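Local coordinates for protein putative aldehyde dehydrogenase (Burkholderia cenocepacia, PDB 4YWE) that probably oxidises aldehydes with NAD or NADP as acceptor and binds calcium and magnesium ions, at residues A[58-62]-A[147-151]; A[113-118]-A[161-166]. All blocks are in the same frame, centred on the assembly; numbering follows the deposited sequence.

The segments of the two contacts alternate along the chain, in the order 58-62, 113-118, 147-151 and 161-166. Contact 1 sets helix 48-63 against strand 139-155, and contact 2 sets helix 104-124 beside helix 160-174, the next element after that strand. Their centres lie about 20 Å apart and their nearest atoms about 10 Å, so the two do not touch. Contact 1 sits toward the periphery, about 23 Å from the chain centre; contact 2 is buried, about 10 Å from it. Together they join two early helices to a continuous strand-helix unit of the probable cofactor-binding domain, whose helix carries Arg166 close to Glu256, the predicted active-site residue.

Contact 1. Residues A[58-62]-A[147-151]; sequences ARDAF and PHGVT
One face of the Phe62 ring rests on the backbone of Gly149, while Pro147 meets its edge. Gly149 CA lies over the ring centre, 3.6 Å from the centroid of Phe62 and only 12° off the ring normal, a CH-pi contact made with a bare alpha carbon. The backbone angles of Gly149 would jam a beta carbon against the carbonyl O of His148, and such an atom would also crowd Arg59 NH2. In the plane of the ring, Pro147 CG reaches Phe62 CE1 at 3.5 Å. With CG anti to the backbone N (chi1 178°), Phe62 extends from the helix across the break at 147-149 within strand 139-155.

The Arg59 guanidinium is covered on one face by a methyl group: Val150 CG2 sits toward the rim of the plane, 3.5 Å from Arg59 NH1. At the guanidinium edge lies a water that accepts from Arg59 NH2 (2.8 Å) and donates to His148 O (3.0 Å), so it bridges the helix and the break in the strand. Asp228 OD2 takes both the salt bridge from Arg59 NH1 and the hydrogen bond from Val150 N, so one oxygen links the arginine to the strand backbone. Beside this polar pair, the other valine methyl, Val150 CG1, packs on Ala58 CB at 3.7 Å.

One turn of helix 48-63 is therefore laid against the strand 139-155 region of the Rossmann-like sheet, with Ala58 and Phe62 reaching on to the adjoining parallel strand 177-182 and Arg59 touching Arg437 of a second subunit.

Contact 2. Residues A[113-118]-A[161-166]; sequences ALARYF and MQIFGR
Met161 O, which accepts the helical bond from Gly165 N at 2.8 Å, is also met from the opposing helix by Leu114 CD1 at 3.3 Å. The same methyl lies 3.6 Å from Gly165 CA, while Leu114 CD2 packs on Met161 SD at 3.8 Å; the leucine fork thus straddles backbone and thioether. A beta carbon on Gly165 would clash with Leu114 CD1 and Tyr117 CD2, so glycine permits the close approach; the axes of segments 113-118 and 161-166 are 8.4 Å apart and 2° from parallel.

Tyr117 packs on the glycine next to Leu114. Its ring is laid over the backbone around Arg166 N, and Arg166 CB approaches the same ring 27° off its normal in a CH-pi contact. Arg166 runs on extended, its NH2 hydrogen-bonded to Thr233 OG1, and its side chain comes within about 4 Å (nearest atoms) of that of Glu256, the predicted active-site residue. Gln162 OE1 rests against Ala113 CB at 3.4 Å, and its NE2 is held by Asp110.

Phe118 CZ meets Phe164 CE1 at 4.1 Å, each near the plane at the other ring's edge. Beyond the pair, helix 71-87 packs on Leu114 and Phe118, whereas helix 188-200 and strand 207-209 receive Phe164.

Contact 1. Residues A[58-62]-A[147-151]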
ATOM      1  N   ALA A  58      12.401 -11.218 -28.105  1.00 24.07           N
ATOM      2  CA  ALA A  58      11.880 -10.646 -26.869  1.00 16.21           C
ATOM      3  C   ALA A  58      12.755  -9.499 -26.377  1.00 16.11           C
ATOM      4  O   ALA A  58      12.248  -8.454 -25.971  1.00 15.78           O
ATOM      5  CB  ALA A  58      11.764 -11.718 -25.801  1.00 15.68           C
ATOM      6  N   ARG A  59      14.070  -9.695 -26.425  1.00 17.64           N
ATOM      7  CA  ARG A  59      15.015  -8.680 -25.968  1.00 16.45           C
ATOM      8  C   ARG A  59      14.922  -7.405 -26.803  1.00 20.39           C
ATOM      9  O   ARG A  59      14.926  -6.300 -26.260  1.00 20.17           O
ATOM     10  CB  ARG A  59      16.446  -9.221 -26.005  1.00 22.33           C
ATOM     11  CG  ARG A  59      17.497  -8.219 -25.546  1.00 16.99           C
ATOM     12  CD  ARG A  59      17.226  -7.749 -24.122  1.00 18.68           C
ATOM     13  NE  ARG A  59      17.164  -8.867 -23.185  1.00 16.99           N
ATOM     14  CZ  ARG A  59      16.873  -8.747 -21.893  1.00 17.71           C
ATOM     15  NH1 ARG A  59      16.837  -9.824 -21.121  1.00 14.80           N
ATOM     16  NH2 ARG A  59      16.617  -7.555 -21.374  1.00 14.82           N
ATOM     17  N   ASP A  60      14.845  -7.565 -28.121  1.00 22.75           N
ATOM     18  CA  ASP A  60      14.718  -6.424 -29.021  1.00 24.20           C
ATOM     19  C   ASP A  60      13.410  -5.685 -28.769  1.00 22.62           C
ATOM     20  O   ASP A  60      13.376  -4.456 -28.740  1.00 18.43           O
ATOM     21  CB  ASP A  60      14.795  -6.869 -30.482  1.00 28.97           C
ATOM     22  CG  ASP A  60      16.153  -7.428 -30.850  1.00 38.58           C
ATOM     23  OD1 ASP A  60      17.146  -7.076 -30.177  1.00 40.57           O
ATOM     24  OD2 ASP A  60      16.229  -8.217 -31.815  1.00 42.95           O
ATOM     25  N   ALA A  61      12.337  -6.446 -28.587  1.00 23.62           N
ATOM     26  CA  ALA A  61      11.026  -5.869 -28.326  1.00 23.28           C
ATOM     27  C   ALA A  61      11.020  -5.110 -27.005  1.00 21.78           C
ATOM     28  O   ALA A  61      10.460  -4.019 -26.913  1.00 18.24           O
ATOM     29  CB  ALA A  61       9.963  -6.949 -28.321  1.00 16.62           C
ATOM     30  N   PHE A  62      11.649  -5.689 -25.986  1.00 22.61           N
ATOM     31  CA  PHE A  62      11.714  -5.046 -24.679  1.00 15.14           C
ATOM     32  C   PHE A  62      12.555  -3.777 -24.741  1.00 19.34           C
ATOM     33  O   PHE A  62      12.223  -2.773 -24.114  1.00 18.07           O
ATOM     34  CB  PHE A  62      12.284  -5.999 -23.625  1.00 14.72           C
ATOM     35  CG  PHE A  62      12.430  -5.373 -22.264  1.00 17.18           C
ATOM     36  CD1 PHE A  62      11.338  -5.261 -21.420  1.00 13.66           C
ATOM     37  CD2 PHE A  62      13.656  -4.888 -21.834  1.00 20.23           C
ATOM     38  CE1 PHE A  62      11.463  -4.681 -20.172  1.00 13.25           C
ATOM     39  CE2 PHE A  62      13.789  -4.305 -20.586  1.00 18.25           C
ATOM     40  CZ  PHE A  62      12.690  -4.202 -19.754  1.00 16.45           C
ATOM     41  N   PRO A 147      10.073  -3.908 -14.839  1.00 14.40           N
ATOM     42  CA  PRO A 147      10.000  -5.279 -15.352  1.00 14.00           C
ATOM     43  C   PRO A 147      11.359  -5.967 -15.296  1.00 16.68           C
ATOM     44  O   PRO A 147      12.384  -5.286 -15.320  1.00 18.39           O
ATOM     45  CB  PRO A 147       9.540  -5.089 -16.801  1.00 12.22           C
ATOM     46  CG  PRO A 147       9.936  -3.690 -17.146  1.00 12.10           C
ATOM     47  CD  PRO A 147       9.756  -2.914 -15.880  1.00 15.35           C
ATOM     48  N   HIS A 148      11.363  -7.293 -15.205  1.00 12.98           N
ATOM     49  CA  HIS A 148      12.609  -8.049 -15.231  1.00 13.54           C
ATOM     50  C   HIS A 148      13.307  -7.858 -16.572  1.00 15.47           C
ATOM     51  O   HIS A 148      14.532  -7.772 -16.645  1.00 15.38           O
ATOM     52  CB  HIS A 148      12.348  -9.536 -14.984  1.00 17.77           C
ATOM     53  CG  HIS A 148      11.786  -9.839 -13.632  1.00 15.93           C
ATOM     54  ND1 HIS A 148      12.511  -9.675 -12.469  1.00 15.15           N
ATOM     55  CD2 HIS A 148      10.573 -10.307 -13.254  1.00 14.14           C
ATOM     56  CE1 HIS A 148      11.766 -10.023 -11.437  1.00 13.89           C
ATOM     57  NE2 HIS A 148      10.585 -10.412 -11.885  1.00 12.48           N
ATOM     58  N   GLY A 149      12.507  -7.785 -17.631  1.00 17.51           N
ATOM     59  CA  GLY A 149      13.021  -7.691 -18.984  1.00 12.65           C
ATOM     60  C   GLY A 149      12.378  -8.740 -19.867  1.00 17.76           C
ATOM     61  O   GLY A 149      11.281  -8.539 -20.389  1.00 15.78           O
ATOM     62  N   VAL A 150      13.061  -9.867 -20.026  1.00 15.58           N
ATOM     63  CA  VAL A 150      12.502 -10.995 -20.753  1.00 12.75           C
ATOM     64  C   VAL A 150      12.093 -12.079 -19.763  1.00 16.77           C
ATOM     65  O   VAL A 150      12.913 -12.551 -18.975  1.00 12.21           O
ATOM     66  CB  VAL A 150      13.492 -11.545 -21.791  1.00 13.26           C
ATOM     67  CG1 VAL A 150      12.930 -12.797 -22.444  1.00 15.32           C
ATOM     68  CG2 VAL A 150      13.806 -10.484 -22.835  1.00 13.76           C
ATOM     69  N   THR A 151      10.821 -12.463 -19.800  1.00 12.42           N
ATOM     70  CA  THR A 151      10.312 -13.494 -18.904  1.00 16.27           C
ATOM     71  C   THR A 151      10.043 -14.793 -19.652  1.00 15.04           C
ATOM     72  O   THR A 151       9.462 -14.786 -20.736  1.00 16.46           O
ATOM     73  CB  THR A 151       9.018 -13.048 -18.196  1.00 14.49           C
ATOM     74  OG1 THR A 151       8.053 -12.642 -19.173  1.00 18.06           O
ATOM     75  CG2 THR A 151       9.300 -11.888 -17.253  1.00 11.27           C
TER
HETATM   76  O   HOH W   1      16.573  -6.859 -18.686  1.00 21.06           O

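Contact 2. Residues A[113-118]-A[161-166]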
ATOM      1  N   ALA A 113     -12.209 -17.123 -18.527  1.00 17.86           N
ATOM      2  CA  ALA A 113     -11.219 -16.804 -17.508  1.00 15.61           C
ATOM      3  C   ALA A 113     -10.010 -16.125 -18.142  1.00 18.53           C
ATOM      4  O   ALA A 113      -9.446 -15.186 -17.577  1.00 17.79           O
ATOM      5  CB  ALA A 113     -10.796 -18.059 -16.764  1.00 14.25           C
ATOM      6  N   LEU A 114      -9.620 -16.612 -19.316  1.00 19.12           N
ATOM      7  CA  LEU A 114      -8.517 -16.030 -20.072  1.00 18.00           C
ATOM      8  C   LEU A 114      -8.783 -14.560 -20.379  1.00 21.48           C
ATOM      9  O   LEU A 114      -7.897 -13.716 -20.246  1.00 14.02           O
ATOM     10  CB  LEU A 114      -8.292 -16.804 -21.373  1.00 17.03           C
ATOM     11  CG  LEU A 114      -7.248 -16.224 -22.328  1.00 17.36           C
ATOM     12  CD1 LEU A 114      -5.889 -16.162 -21.658  1.00 17.73           C
ATOM     13  CD2 LEU A 114      -7.179 -17.040 -23.606  1.00 18.81           C
ATOM     14  N   ALA A 115     -10.013 -14.263 -20.787  1.00 14.85           N
ATOM     15  CA  ALA A 115     -10.412 -12.894 -21.080  1.00 15.00           C
ATOM     16  C   ALA A 115     -10.441 -12.051 -19.808  1.00 17.84           C
ATOM     17  O   ALA A 115     -10.153 -10.854 -19.837  1.00 17.05           O
ATOM     18  CB  ALA A 115     -11.772 -12.873 -21.761  1.00 15.69           C
ATOM     19  N   ARG A 116     -10.789 -12.683 -18.692  1.00 14.33           N
ATOM     20  CA  ARG A 116     -10.874 -11.988 -17.414  1.00 16.75           C
ATOM     21  C   ARG A 116      -9.480 -11.623 -16.911  1.00 15.96           C
ATOM     22  O   ARG A 116      -9.278 -10.544 -16.351  1.00 13.18           O
ATOM     23  CB  ARG A 116     -11.618 -12.847 -16.384  1.00 14.01           C
ATOM     24  CG  ARG A 116     -11.693 -12.240 -14.988  1.00 19.11           C
ATOM     25  CD  ARG A 116     -12.224 -10.810 -15.012  1.00 19.45           C
ATOM     26  NE  ARG A 116     -12.206 -10.206 -13.681  1.00 21.68           N
ATOM     27  CZ  ARG A 116     -12.178  -8.897 -13.450  1.00 20.42           C
ATOM     28  NH1 ARG A 116     -12.156  -8.041 -14.462  1.00 16.26           N
ATOM     29  NH2 ARG A 116     -12.163  -8.444 -12.204  1.00 13.51           N
ATOM     30  N   TYR A 117      -8.521 -12.521 -17.118  1.00 18.17           N
ATOM     31  CA  TYR A 117      -7.130 -12.243 -16.769  1.00 14.01           C
ATOM     32  C   TYR A 117      -6.621 -10.993 -17.477  1.00 16.94           C
ATOM     33  O   TYR A 117      -6.044 -10.101 -16.851  1.00 12.45           O
ATOM     34  CB  TYR A 117      -6.233 -13.433 -17.115  1.00 16.52           C
ATOM     35  CG  TYR A 117      -6.189 -14.502 -16.049  1.00 18.62           C
ATOM     36  CD1 TYR A 117      -5.768 -14.205 -14.760  1.00 20.32           C
ATOM     37  CD2 TYR A 117      -6.548 -15.812 -16.336  1.00 19.29           C
ATOM     38  CE1 TYR A 117      -5.722 -15.178 -13.781  1.00 20.30           C
ATOM     39  CE2 TYR A 117      -6.501 -16.795 -15.364  1.00 21.27           C
ATOM     40  CZ  TYR A 117      -6.088 -16.471 -14.090  1.00 22.26           C
ATOM     41  OH  TYR A 117      -6.041 -17.444 -13.120  1.00 26.59           O
ATOM     42  N   PHE A 118      -6.844 -10.932 -18.787  1.00 13.19           N
ATOM     43  CA  PHE A 118      -6.377  -9.808 -19.589  1.00 18.09           C
ATOM     44  C   PHE A 118      -7.121  -8.526 -19.228  1.00 13.40           C
ATOM     45  O   PHE A 118      -6.529  -7.449 -19.201  1.00 17.53           O
ATOM     46  CB  PHE A 118      -6.531 -10.118 -21.080  1.00 18.80           C
ATOM     47  CG  PHE A 118      -5.572 -11.163 -21.580  1.00 18.83           C
ATOM     48  CD1 PHE A 118      -4.284 -11.234 -21.076  1.00 18.87           C
ATOM     49  CD2 PHE A 118      -5.960 -12.077 -22.544  1.00 20.80           C
ATOM     50  CE1 PHE A 118      -3.397 -12.194 -21.529  1.00 19.29           C
ATOM     51  CE2 PHE A 118      -5.078 -13.040 -23.002  1.00 20.35           C
ATOM     52  CZ  PHE A 118      -3.795 -13.099 -22.492  1.00 19.79           C
ATOM     53  N   MET A 161      -4.937 -22.162 -21.620  1.00 18.41           N
ATOM     54  CA  MET A 161      -5.366 -20.768 -21.696  1.00 17.89           C
ATOM     55  C   MET A 161      -5.334 -20.060 -20.344  1.00 16.62           C
ATOM     56  O   MET A 161      -4.855 -18.932 -20.243  1.00 18.92           O
ATOM     57  CB  MET A 161      -6.774 -20.672 -22.284  1.00 16.89           C
ATOM     58  CG  MET A 161      -6.836 -20.817 -23.792  1.00 19.71           C
ATOM     59  SD  MET A 161      -8.488 -20.480 -24.435  1.00 25.79           S
ATOM     60  CE  MET A 161      -9.440 -21.751 -23.603  1.00 22.89           C
ATOM     61  N   GLN A 162      -5.854 -20.714 -19.310  1.00 17.44           N
ATOM     62  CA  GLN A 162      -5.964 -20.086 -17.996  1.00 17.95           C
ATOM     63  C   GLN A 162      -4.600 -19.735 -17.412  1.00 19.22           C
ATOM     64  O   GLN A 162      -4.401 -18.640 -16.888  1.00 11.83           O
ATOM     65  CB  GLN A 162      -6.721 -20.993 -17.026  1.00 14.68           C
ATOM     66  CG  GLN A 162      -8.216 -21.061 -17.269  1.00 12.98           C
ATOM     67  CD  GLN A 162      -9.007 -20.960 -15.979  1.00 19.49           C
ATOM     68  OE1 GLN A 162      -8.697 -20.142 -15.113  1.00 22.78           O
ATOM     69  NE2 GLN A 162     -10.027 -21.799 -15.841  1.00 13.18           N
ATOM     70  N   ILE A 163      -3.663 -20.670 -17.511  1.00 15.89           N
ATOM     71  CA  ILE A 163      -2.332 -20.480 -16.952  1.00 17.68           C
ATOM     72  C   ILE A 163      -1.524 -19.516 -17.821  1.00 15.71           C
ATOM     73  O   ILE A 163      -0.723 -18.732 -17.309  1.00 15.67           O
ATOM     74  CB  ILE A 163      -1.629 -21.835 -16.776  1.00 19.62           C
ATOM     75  CG1 ILE A 163      -2.431 -22.692 -15.795  1.00 16.67           C
ATOM     76  CG2 ILE A 163      -0.205 -21.650 -16.275  1.00 22.69           C
ATOM     77  CD1 ILE A 163      -2.035 -24.139 -15.765  1.00 14.06           C
ATOM     78  N   PHE A 164      -1.749 -19.563 -19.131  1.00 17.79           N
ATOM     79  CA  PHE A 164      -1.169 -18.577 -20.039  1.00 18.92           C
ATOM     80  C   PHE A 164      -1.637 -17.184 -19.638  1.00 16.44           C
ATOM     81  O   PHE A 164      -0.850 -16.245 -19.581  1.00 18.28           O
ATOM     82  CB  PHE A 164      -1.559 -18.875 -21.489  1.00 17.98           C
ATOM     83  CG  PHE A 164      -0.965 -17.924 -22.494  1.00 20.11           C
ATOM     84  CD1 PHE A 164      -1.634 -16.766 -22.858  1.00 22.93           C
ATOM     85  CD2 PHE A 164       0.253 -18.201 -23.091  1.00 20.04           C
ATOM     86  CE1 PHE A 164      -1.090 -15.896 -23.787  1.00 23.37           C
ATOM     87  CE2 PHE A 164       0.801 -17.336 -24.021  1.00 18.04           C
ATOM     88  CZ  PHE A 164       0.127 -16.182 -24.369  1.00 20.13           C
ATOM     89  N   GLY A 165      -2.929 -17.068 -19.347  1.00 14.72           N
ATOM     90  CA  GLY A 165      -3.525 -15.797 -18.984  1.00 16.19           C
ATOM     91  C   GLY A 165      -2.991 -15.187 -17.704  1.00 15.59           C
ATOM     92  O   GLY A 165      -2.768 -13.979 -17.634  1.00 17.68           O
ATOM     93  N   ARG A 166      -2.782 -16.015 -16.685  1.00 16.68           N
ATOM     94  CA  ARG A 166      -2.301 -15.513 -15.405  1.00 16.86           C
ATOM     95  C   ARG A 166      -0.811 -15.187 -15.471  1.00 17.27           C
ATOM     96  O   ARG A 166      -0.349 -14.240 -14.837  1.00 24.13           O
ATOM     97  CB  ARG A 166      -2.580 -16.523 -14.280  1.00 15.79           C
ATOM     98  CG  ARG A 166      -1.667 -17.739 -14.258  1.00 13.99           C
ATOM     99  CD  ARG A 166      -1.965 -18.642 -13.068  1.00 14.25           C
ATOM    100  NE  ARG A 166      -1.031 -19.761 -12.999  1.00 10.40           N
ATOM    101  CZ  ARG A 166      -1.241 -20.870 -12.299  1.00 20.27           C
ATOM    102  NH1 ARG A 166      -2.360 -21.017 -11.606  1.00 22.32           N
ATOM    103  NH2 ARG A 166      -0.332 -21.835 -12.297  1.00 19.53           N
TER
HETATM  104  O   HOH W   2      -7.158 -19.601 -13.289  1.00 28.24           O